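Local coordinates for protein NADH dehydrogenase, putative (Plasmodium falciparum, PDB 5JWC) that probably passes electrons from NADH through its bound FAD to ubiquinone, as a type II NADH dehydrogenase, and is the target of the antimalarial inhibitor RYL-552, at residues 29-43 with 126-138. Residues are numbered along the deposited sequence; the frame is centred on the assembly and turned at random.
With FAD (flavin-adenine dinucleotide), chain C.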
ATOM      1  N   GLU A  29      38.194  10.430  -0.967  1.00 48.01           N
ATOM      2  CA  GLU A  29      38.119   9.170  -0.244  1.00 44.98           C
ATOM      3  C   GLU A  29      36.699   8.620  -0.240  1.00 40.29           C
ATOM      4  O   GLU A  29      35.720   9.357  -0.095  1.00 40.10           O
ATOM      5  CB  GLU A  29      38.646   9.320   1.184  1.00 48.37           C
ATOM      6  CG  GLU A  29      40.173   9.207   1.264  1.00 50.61           C
ATOM      7  CD  GLU A  29      40.712   9.543   2.634  1.00 55.13           C
ATOM      8  OE1 GLU A  29      40.082  10.351   3.356  1.00 58.24           O
ATOM      9  OE2 GLU A  29      41.748   8.966   3.009  1.00 64.22           O
ATOM     10  N   LYS A  30      36.619   7.310  -0.426  1.00 37.31           N
ATOM     11  CA  LYS A  30      35.354   6.622  -0.559  1.00 43.31           C
ATOM     12  C   LYS A  30      34.853   6.058   0.781  1.00 42.20           C
ATOM     13  O   LYS A  30      35.541   5.254   1.426  1.00 36.97           O
ATOM     14  CB  LYS A  30      35.479   5.478  -1.565  1.00 41.82           C
ATOM     15  CG  LYS A  30      34.267   5.320  -2.447  1.00 53.75           C
ATOM     16  CD  LYS A  30      34.532   4.391  -3.640  1.00 58.20           C
ATOM     17  CE  LYS A  30      33.294   3.505  -3.881  1.00 57.47           C
ATOM     18  NZ  LYS A  30      33.508   2.382  -4.849  1.00 55.45           N
ATOM     19  N   ILE A  31      33.658   6.480   1.186  1.00 35.87           N
ATOM     20  CA  ILE A  31      32.972   5.865   2.316  1.00 34.68           C
ATOM     21  C   ILE A  31      31.799   5.037   1.803  1.00 35.58           C
ATOM     22  O   ILE A  31      30.907   5.564   1.133  1.00 31.42           O
ATOM     23  CB  ILE A  31      32.428   6.904   3.320  1.00 34.79           C
ATOM     24  CG1 ILE A  31      33.525   7.835   3.828  1.00 32.47           C
ATOM     25  CG2 ILE A  31      31.743   6.195   4.475  1.00 33.22           C
ATOM     26  CD1 ILE A  31      32.990   9.013   4.636  1.00 30.24           C
ATOM     27  N   ILE A  32      31.803   3.746   2.104  1.00 31.52           N
ATOM     28  CA  ILE A  32      30.639   2.916   1.851  1.00 31.57           C
ATOM     29  C   ILE A  32      29.864   2.730   3.157  1.00 34.65           C
ATOM     30  O   ILE A  32      30.437   2.335   4.171  1.00 30.77           O
ATOM     31  CB  ILE A  32      31.012   1.537   1.276  1.00 31.55           C
ATOM     32  CG1 ILE A  32      31.605   1.669  -0.142  1.00 35.50           C
ATOM     33  CG2 ILE A  32      29.798   0.630   1.257  1.00 28.89           C
ATOM     34  CD1 ILE A  32      31.790   0.340  -0.826  1.00 34.85           C
ATOM     35  N   ILE A  33      28.576   3.044   3.128  1.00 30.97           N
ATOM     36  CA  ILE A  33      27.680   2.790   4.256  1.00 28.72           C
ATOM     37  C   ILE A  33      26.849   1.548   3.967  1.00 31.35           C
ATOM     38  O   ILE A  33      26.167   1.481   2.932  1.00 29.14           O
ATOM     39  CB  ILE A  33      26.736   3.969   4.486  1.00 28.07           C
ATOM     40  CG1 ILE A  33      27.513   5.260   4.637  1.00 27.96           C
ATOM     41  CG2 ILE A  33      25.818   3.721   5.707  1.00 27.56           C
ATOM     42  CD1 ILE A  33      26.627   6.469   4.394  1.00 28.61           C
ATOM     43  N   LEU A  34      26.893   0.563   4.856  1.00 27.51           N
ATOM     44  CA  LEU A  34      26.055  -0.609   4.678  1.00 27.16           C
ATOM     45  C   LEU A  34      24.827  -0.460   5.557  1.00 31.38           C
ATOM     46  O   LEU A  34      24.947  -0.425   6.778  1.00 29.40           O
ATOM     47  CB  LEU A  34      26.787  -1.891   5.039  1.00 27.24           C
ATOM     48  CG  LEU A  34      28.082  -2.174   4.287  1.00 35.44           C
ATOM     49  CD1 LEU A  34      28.606  -3.560   4.712  1.00 31.32           C
ATOM     50  CD2 LEU A  34      27.843  -2.094   2.774  1.00 29.87           C
ATOM     51  N   GLY A  35      23.654  -0.379   4.937  1.00 28.51           N
ATOM     52  CA  GLY A  35      22.401  -0.312   5.685  1.00 26.13           C
ATOM     53  C   GLY A  35      21.734   1.038   5.516  1.00 26.72           C
ATOM     54  O   GLY A  35      22.398   2.099   5.547  1.00 26.62           O
ATOM     55  N   SER A  36      20.418   1.004   5.337  1.00 25.91           N
ATOM     56  CA  SER A  36      19.633   2.223   5.188  1.00 26.82           C
ATOM     57  C   SER A  36      18.703   2.416   6.397  1.00 29.59           C
ATOM     58  O   SER A  36      17.565   2.861   6.257  1.00 26.73           O
ATOM     59  CB  SER A  36      18.813   2.181   3.888  1.00 28.65           C
ATOM     60  OG  SER A  36      18.092   0.952   3.753  1.00 29.90           O
ATOM     61  N   GLY A  37      19.190   2.071   7.585  1.00 27.43           N
ATOM     62  CA  GLY A  37      18.357   2.115   8.768  1.00 27.73           C
ATOM     63  C   GLY A  37      18.718   3.278   9.665  1.00 26.56           C
ATOM     64  O   GLY A  37      19.265   4.267   9.200  1.00 23.05           O
ATOM     65  N   TRP A  38      18.438   3.150  10.960  1.00 25.07           N
ATOM     66  CA  TRP A  38      18.672   4.270  11.870  1.00 25.79           C
ATOM     67  C   TRP A  38      20.134   4.714  11.861  1.00 26.35           C
ATOM     68  O   TRP A  38      20.422   5.905  11.838  1.00 26.95           O
ATOM     69  CB  TRP A  38      18.212   3.924  13.293  1.00 22.71           C
ATOM     70  CG  TRP A  38      16.709   4.128  13.462  1.00 21.26           C
ATOM     71  CD1 TRP A  38      15.747   3.181  13.375  1.00 26.87           C
ATOM     72  CD2 TRP A  38      16.037   5.370  13.697  1.00 23.05           C
ATOM     73  NE1 TRP A  38      14.507   3.742  13.557  1.00 24.14           N
ATOM     74  CE2 TRP A  38      14.654   5.085  13.761  1.00 24.47           C
ATOM     75  CE3 TRP A  38      16.461   6.693  13.882  1.00 23.11           C
ATOM     76  CZ2 TRP A  38      13.696   6.071  14.007  1.00 22.81           C
ATOM     77  CZ3 TRP A  38      15.505   7.676  14.118  1.00 23.93           C
ATOM     78  CH2 TRP A  38      14.143   7.358  14.168  1.00 23.86           C
ATOM     79  N   GLY A  39      21.054   3.768  11.847  1.00 24.51           N
ATOM     80  CA  GLY A  39      22.453   4.129  11.772  1.00 26.99           C
ATOM     81  C   GLY A  39      22.855   4.650  10.400  1.00 27.68           C
ATOM     82  O   GLY A  39      23.359   5.772  10.266  1.00 25.34           O
ATOM     83  N   GLY A  40      22.633   3.821   9.381  1.00 27.84           N
ATOM     84  CA  GLY A  40      23.089   4.127   8.036  1.00 26.85           C
ATOM     85  C   GLY A  40      22.504   5.412   7.493  1.00 27.68           C
ATOM     86  O   GLY A  40      23.239   6.267   6.999  1.00 27.00           O
ATOM     87  N   PHE A  41      21.184   5.554   7.591  1.00 27.06           N
ATOM     88  CA  PHE A  41      20.488   6.734   7.079  1.00 24.46           C
ATOM     89  C   PHE A  41      20.882   8.000   7.833  1.00 28.53           C
ATOM     90  O   PHE A  41      21.119   9.049   7.214  1.00 27.82           O
ATOM     91  CB  PHE A  41      18.954   6.524   7.136  1.00 26.58           C
ATOM     92  CG  PHE A  41      18.140   7.639   6.503  1.00 27.37           C
ATOM     93  CD1 PHE A  41      18.362   8.033   5.202  1.00 29.58           C
ATOM     94  CD2 PHE A  41      17.155   8.288   7.225  1.00 29.47           C
ATOM     95  CE1 PHE A  41      17.600   9.064   4.620  1.00 28.75           C
ATOM     96  CE2 PHE A  41      16.382   9.314   6.652  1.00 30.13           C
ATOM     97  CZ  PHE A  41      16.611   9.694   5.342  1.00 27.40           C
ATOM     98  N   ASN A  42      20.955   7.952   9.161  1.00 25.45           N
ATOM     99  CA  ASN A  42      21.336   9.187   9.840  1.00 28.94           C
ATOM    100  C   ASN A  42      22.804   9.544   9.585  1.00 26.05           C
ATOM    101  O   ASN A  42      23.164  10.708   9.596  1.00 31.40           O
ATOM    102  CB  ASN A  42      21.039   9.119  11.337  1.00 28.32           C
ATOM    103  CG  ASN A  42      19.562   9.283  11.621  1.00 26.97           C
ATOM    104  OD1 ASN A  42      19.040  10.381  11.586  1.00 28.24           O
ATOM    105  ND2 ASN A  42      18.879   8.180  11.842  1.00 23.25           N
ATOM    106  N   PHE A  43      23.641   8.558   9.320  1.00 27.57           N
ATOM    107  CA  PHE A  43      25.016   8.872   8.934  1.00 25.50           C
ATOM    108  C   PHE A  43      24.993   9.647   7.604  1.00 31.72           C
ATOM    109  O   PHE A  43      25.671  10.674   7.440  1.00 29.40           O
ATOM    110  CB  PHE A  43      25.837   7.591   8.808  1.00 27.62           C
ATOM    111  CG  PHE A  43      27.319   7.831   8.575  1.00 28.13           C
ATOM    112  CD1 PHE A  43      28.219   7.771   9.634  1.00 27.98           C
ATOM    113  CD2 PHE A  43      27.805   8.090   7.298  1.00 30.72           C
ATOM    114  CE1 PHE A  43      29.606   7.968   9.428  1.00 30.16           C
ATOM    115  CE2 PHE A  43      29.173   8.302   7.073  1.00 29.90           C
ATOM    116  CZ  PHE A  43      30.074   8.238   8.144  1.00 33.02           C
ATOM    117  N   LYS A 126      31.372  -6.203  -7.036  1.00 46.18           N
ATOM    118  CA  LYS A 126      32.549  -5.982  -6.214  1.00 44.04           C
ATOM    119  C   LYS A 126      32.805  -4.491  -6.093  1.00 45.30           C
ATOM    120  O   LYS A 126      32.785  -3.772  -7.086  1.00 44.23           O
ATOM    121  CB  LYS A 126      33.757  -6.714  -6.812  1.00 44.57           C
ATOM    122  CG  LYS A 126      35.087  -6.460  -6.120  1.00 45.65           C
ATOM    123  CD  LYS A 126      36.120  -7.504  -6.556  1.00 51.42           C
ATOM    124  CE  LYS A 126      37.526  -7.188  -6.041  1.00 57.12           C
ATOM    125  NZ  LYS A 126      38.468  -8.321  -6.308  1.00 57.43           N
ATOM    126  N   LEU A 127      33.018  -4.016  -4.869  1.00 42.37           N
ATOM    127  CA  LEU A 127      33.133  -2.581  -4.635  1.00 38.41           C
ATOM    128  C   LEU A 127      34.269  -2.267  -3.676  1.00 39.22           C
ATOM    129  O   LEU A 127      34.387  -2.887  -2.629  1.00 40.36           O
ATOM    130  CB  LEU A 127      31.813  -2.016  -4.092  1.00 42.00           C
ATOM    131  CG  LEU A 127      30.608  -2.120  -5.034  1.00 43.86           C
ATOM    132  CD1 LEU A 127      29.307  -1.786  -4.325  1.00 42.51           C
ATOM    133  CD2 LEU A 127      30.811  -1.208  -6.240  1.00 45.65           C
ATOM    134  N   PHE A 128      35.097  -1.296  -4.036  1.00 37.14           N
ATOM    135  CA  PHE A 128      36.215  -0.895  -3.212  1.00 43.89           C
ATOM    136  C   PHE A 128      35.840   0.278  -2.319  1.00 41.79           C
ATOM    137  O   PHE A 128      34.980   1.075  -2.675  1.00 43.00           O
ATOM    138  CB  PHE A 128      37.411  -0.517  -4.087  1.00 43.83           C
ATOM    139  CG  PHE A 128      38.095  -1.698  -4.713  1.00 48.97           C
ATOM    140  CD1 PHE A 128      39.084  -2.386  -4.029  1.00 49.53           C
ATOM    141  CD2 PHE A 128      37.757  -2.115  -5.990  1.00 52.61           C
ATOM    142  CE1 PHE A 128      39.713  -3.474  -4.602  1.00 51.35           C
ATOM    143  CE2 PHE A 128      38.386  -3.203  -6.571  1.00 52.81           C
ATOM    144  CZ  PHE A 128      39.362  -3.884  -5.873  1.00 55.97           C
ATOM    145  N   TYR A 129      36.508   0.394  -1.175  1.00 39.22           N
ATOM    146  CA  TYR A 129      36.246   1.493  -0.247  1.00 37.92           C
ATOM    147  C   TYR A 129      37.523   1.999   0.406  1.00 36.93           C
ATOM    148  O   TYR A 129      38.491   1.263   0.528  1.00 41.82           O
ATOM    149  CB  TYR A 129      35.254   1.053   0.847  1.00 33.89           C
ATOM    150  CG  TYR A 129      35.787  -0.049   1.745  1.00 34.77           C
ATOM    151  CD1 TYR A 129      36.596   0.242   2.837  1.00 35.56           C
ATOM    152  CD2 TYR A 129      35.461  -1.373   1.509  1.00 35.03           C
ATOM    153  CE1 TYR A 129      37.085  -0.763   3.650  1.00 37.92           C
ATOM    154  CE2 TYR A 129      35.936  -2.383   2.318  1.00 36.34           C
ATOM    155  CZ  TYR A 129      36.749  -2.073   3.384  1.00 37.10           C
ATOM    156  OH  TYR A 129      37.219  -3.084   4.183  1.00 41.36           O
ATOM    157  N   ASP A 130      37.503   3.247   0.858  1.00 38.04           N
ATOM    158  CA  ASP A 130      38.523   3.762   1.767  1.00 36.72           C
ATOM    159  C   ASP A 130      38.084   3.612   3.237  1.00 41.23           C
ATOM    160  O   ASP A 130      38.896   3.331   4.121  1.00 37.10           O
ATOM    161  CB  ASP A 130      38.818   5.217   1.436  1.00 37.29           C
ATOM    162  CG  ASP A 130      39.431   5.369   0.053  1.00 46.66           C
ATOM    163  OD1 ASP A 130      40.406   4.645  -0.227  1.00 42.61           O
ATOM    164  OD2 ASP A 130      38.911   6.163  -0.756  1.00 44.18           O
ATOM    165  N   TYR A 131      36.800   3.837   3.491  1.00 38.15           N
ATOM    166  CA  TYR A 131      36.212   3.573   4.806  1.00 38.10           C
ATOM    167  C   TYR A 131      34.911   2.817   4.646  1.00 37.94           C
ATOM    168  O   TYR A 131      34.146   3.068   3.709  1.00 35.30           O
ATOM    169  CB  TYR A 131      35.942   4.864   5.566  1.00 32.91           C
ATOM    170  CG  TYR A 131      37.152   5.705   5.845  1.00 38.40           C
ATOM    171  CD1 TYR A 131      37.990   5.426   6.914  1.00 39.77           C
ATOM    172  CD2 TYR A 131      37.464   6.782   5.030  1.00 41.42           C
ATOM    173  CE1 TYR A 131      39.108   6.217   7.169  1.00 46.32           C
ATOM    174  CE2 TYR A 131      38.563   7.562   5.269  1.00 44.64           C
ATOM    175  CZ  TYR A 131      39.383   7.285   6.336  1.00 50.78           C
ATOM    176  OH  TYR A 131      40.486   8.085   6.548  1.00 57.80           O
ATOM    177  N   LEU A 132      34.649   1.919   5.588  1.00 37.04           N
ATOM    178  CA  LEU A 132      33.427   1.143   5.589  1.00 36.51           C
ATOM    179  C   LEU A 132      32.654   1.366   6.900  1.00 37.06           C
ATOM    180  O   LEU A 132      33.195   1.156   7.998  1.00 33.20           O
ATOM    181  CB  LEU A 132      33.741  -0.327   5.402  1.00 34.39           C
ATOM    182  CG  LEU A 132      32.555  -1.275   5.275  1.00 34.30           C
ATOM    183  CD1 LEU A 132      31.693  -0.958   4.044  1.00 34.09           C
ATOM    184  CD2 LEU A 132      33.048  -2.705   5.261  1.00 36.00           C
ATOM    185  N   ILE A 133      31.399   1.797   6.784  1.00 32.94           N
ATOM    186  CA  ILE A 133      30.531   1.963   7.952  1.00 28.72           C
ATOM    187  C   ILE A 133      29.493   0.843   7.998  1.00 31.58           C
ATOM    188  O   ILE A 133      28.522   0.836   7.233  1.00 30.77           O
ATOM    189  CB  ILE A 133      29.800   3.311   7.931  1.00 33.23           C
ATOM    190  CG1 ILE A 133      30.724   4.437   7.420  1.00 30.23           C
ATOM    191  CG2 ILE A 133      29.211   3.620   9.315  1.00 30.45           C
ATOM    192  CD1 ILE A 133      31.927   4.717   8.304  1.00 33.77           C
ATOM    193  N   ILE A 134      29.694  -0.130   8.870  1.00 28.33           N
ATOM    194  CA  ILE A 134      28.761  -1.251   8.919  1.00 29.18           C
ATOM    195  C   ILE A 134      27.570  -0.936   9.843  1.00 31.52           C
ATOM    196  O   ILE A 134      27.721  -0.748  11.053  1.00 27.76           O
ATOM    197  CB  ILE A 134      29.449  -2.538   9.372  1.00 26.93           C
ATOM    198  CG1 ILE A 134      30.698  -2.812   8.514  1.00 31.23           C
ATOM    199  CG2 ILE A 134      28.458  -3.729   9.369  1.00 26.67           C
ATOM    200  CD1 ILE A 134      31.422  -4.111   8.883  1.00 29.82           C
ATOM    201  N   ALA A 135      26.390  -0.861   9.244  1.00 29.46           N
ATOM    202  CA  ALA A 135      25.172  -0.542   9.981  1.00 28.92           C
ATOM    203  C   ALA A 135      24.025  -1.430   9.504  1.00 28.40           C
ATOM    204  O   ALA A 135      22.952  -0.928   9.153  1.00 30.02           O
ATOM    205  CB  ALA A 135      24.815   0.925   9.805  1.00 23.93           C
ATOM    206  N   VAL A 136      24.251  -2.738   9.495  1.00 29.28           N
ATOM    207  CA  VAL A 136      23.296  -3.689   8.898  1.00 29.85           C
ATOM    208  C   VAL A 136      22.235  -4.181   9.864  1.00 28.38           C
ATOM    209  O   VAL A 136      21.395  -5.010   9.512  1.00 29.66           O
ATOM    210  CB  VAL A 136      24.020  -4.907   8.309  1.00 32.47           C
ATOM    211  CG1 VAL A 136      24.964  -4.446   7.204  1.00 29.62           C
ATOM    212  CG2 VAL A 136      24.787  -5.686   9.431  1.00 29.91           C
ATOM    213  N   GLY A 137      22.268  -3.667  11.088  1.00 29.35           N
ATOM    214  CA  GLY A 137      21.254  -4.021  12.058  1.00 30.66           C
ATOM    215  C   GLY A 137      21.278  -5.486  12.457  1.00 31.44           C
ATOM    216  O   GLY A 137      22.336  -6.102  12.548  1.00 30.34           O
ATOM    217  N   ALA A 138      20.095  -6.021  12.740  1.00 29.92           N
ATOM    218  CA  ALA A 138      19.930  -7.394  13.170  1.00 30.84           C
ATOM    219  C   ALA A 138      18.700  -8.011  12.485  1.00 39.64           C
ATOM    220  O   ALA A 138      18.007  -7.334  11.717  1.00 35.76           O
ATOM    221  CB  ALA A 138      19.804  -7.452  14.686  1.00 33.69           C
TER
HETATM  222  PA  FAD C 601      18.141  -0.979  11.177  1.00 27.38           P
HETATM  223  O1A FAD C 601      17.252  -2.185  11.282  1.00 26.51           O
HETATM  224  O2A FAD C 601      17.455   0.306  11.477  1.00 23.19           O
HETATM  225  O5B FAD C 601      18.827  -0.915   9.722  1.00 29.22           O
HETATM  226  C5B FAD C 601      19.573  -1.992   9.203  1.00 24.53           C
HETATM  227  C4B FAD C 601      19.695  -1.745   7.708  1.00 29.97           C
HETATM  228  O4B FAD C 601      20.648  -2.637   7.165  1.00 30.34           O
HETATM  229  C3B FAD C 601      18.369  -2.003   6.987  1.00 29.18           C
HETATM  230  O3B FAD C 601      18.201  -1.016   5.992  1.00 27.79           O
HETATM  231  C2B FAD C 601      18.602  -3.326   6.292  1.00 30.83           C
HETATM  232  O2B FAD C 601      17.847  -3.409   5.105  1.00 30.48           O
HETATM  233  C1B FAD C 601      20.093  -3.209   6.001  1.00 29.62           C
HETATM  234  N9A FAD C 601      20.787  -4.477   5.761  1.00 33.78           N
HETATM  235  C8A FAD C 601      20.553  -5.697   6.349  1.00 32.48           C
HETATM  236  N7A FAD C 601      21.449  -6.578   5.836  1.00 33.99           N
HETATM  237  C5A FAD C 601      22.239  -5.939   4.945  1.00 33.91           C
HETATM  238  C6A FAD C 601      23.292  -6.374   4.156  1.00 35.28           C
HETATM  239  N6A FAD C 601      23.739  -7.625   4.262  1.00 34.88           N
HETATM  240  N1A FAD C 601      23.928  -5.471   3.335  1.00 37.96           N
HETATM  241  C2A FAD C 601      23.514  -4.152   3.299  1.00 34.19           C
HETATM  242  N3A FAD C 601      22.460  -3.726   4.086  1.00 31.22           N
HETATM  243  C4A FAD C 601      21.832  -4.614   4.889  1.00 31.86           C
HETATM  244  N1  FAD C 601      14.224   2.043  19.261  1.00 27.37           N
HETATM  245  C2  FAD C 601      14.050   3.147  20.050  1.00 28.77           C
HETATM  246  O2  FAD C 601      15.033   3.760  20.450  1.00 28.75           O
HETATM  247  N3  FAD C 601      12.781   3.588  20.387  1.00 32.29           N
HETATM  248  C4  FAD C 601      11.661   2.941  19.937  1.00 33.72           C
HETATM  249  O4  FAD C 601      10.541   3.368  20.246  1.00 34.14           O
HETATM  250  C4X FAD C 601      11.823   1.826  19.123  1.00 29.83           C
HETATM  251  N5  FAD C 601      10.728   1.140  18.645  1.00 30.94           N
HETATM  252  C5X FAD C 601      10.918   0.029  17.832  1.00 29.31           C
HETATM  253  C6  FAD C 601       9.821  -0.649  17.331  1.00 28.85           C
HETATM  254  C7  FAD C 601       9.979  -1.765  16.518  1.00 30.57           C
HETATM  255  C7M FAD C 601       8.749  -2.479  16.005  1.00 31.37           C
HETATM  256  C8  FAD C 601      11.255  -2.202  16.186  1.00 28.88           C
HETATM  257  C8M FAD C 601      11.449  -3.405  15.312  1.00 33.50           C
HETATM  258  C9  FAD C 601      12.364  -1.518  16.687  1.00 27.00           C
HETATM  259  C9A FAD C 601      12.199  -0.401  17.502  1.00 27.63           C
HETATM  260  N10 FAD C 601      13.294   0.288  17.996  1.00 26.42           N
HETATM  261  C10 FAD C 601      13.108   1.389  18.789  1.00 28.83           C
HETATM  262  C1' FAD C 601      14.694  -0.172  17.713  1.00 27.03           C
HETATM  263  C2' FAD C 601      15.328   0.385  16.465  1.00 25.53           C
HETATM  264  O2' FAD C 601      14.508   0.087  15.369  1.00 26.38           O
HETATM  265  C3' FAD C 601      16.646  -0.341  16.267  1.00 28.74           C
HETATM  266  O3' FAD C 601      17.447  -0.252  17.424  1.00 27.64           O
HETATM  267  C4' FAD C 601      17.328   0.318  15.081  1.00 29.08           C
HETATM  268  O4' FAD C 601      16.625  -0.107  13.941  1.00 28.11           O
HETATM  269  C5' FAD C 601      18.799  -0.047  14.962  1.00 26.63           C
HETATM  270  O5' FAD C 601      19.326   0.686  13.876  1.00 28.60           O
HETATM  271  P   FAD C 601      20.314  -0.038  12.830  1.00 26.52           P
HETATM  272  O1P FAD C 601      20.811   0.984  11.834  1.00 27.29           O
HETATM  273  O2P FAD C 601      21.385  -0.710  13.642  1.00 29.70           O
HETATM  274  O3P FAD C 601      19.412  -1.200  12.147  1.00 28.47           O
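Ile32 and Ile133 sit in the middle of two neighbouring parallel strands, 30-34 and 131-134. Ile32 N donates to Tyr131 O, and Ile32 O accepts from Ile133 N (2.8 Å), a ladder that Leu34 continues to Ala135 N. Packing is tight on both faces. On one, Ile133 CG1 meets Ile31 CG2 at 3.6 Å and rises over a face of the Phe43 ring, near its rim, 4.2 Å from the centroid; this CH-pi contact ties helix 38-46 to the sheet. On the other, Leu132 has CG anti to its backbone N (chi1 -176°), which swings the side chain toward strand 30-34, where CD1 touches Ile32 CG2 (3.7 Å) and Leu34 CG.

The partly exposed end, at Glu29, Lys30 and Asp130, is more polar. Asp130 OD2 accepts Lys30 N at 2.6 Å through its anti lone pair, nearly straight at 168°, while Lys30 O takes both Asp130 N and Tyr131 N. The Lys30 chain bends at chi3 (140°) and brings NZ to Phe128 O, 2.9 Å away in the carbonyl plane. Glu29 OE1 lies in plane at the edge of the Tyr131 ring, and His443 bonds the other carboxylate oxygen.

At the buried far end, Ala135 CB packs 3.7 Å from Gly40 N, where the helix start meets the loop after strand 131-134. Trp38 N and Gly39 N each donate to an FAD phosphate oxygen, and Ser36 N to ribose O3B. With Gly35 and Gly37 in the turn and Gly40 in the helix, this matches the GxGxxG strand-turn-helix of Rossmann-type FAD-binding domains.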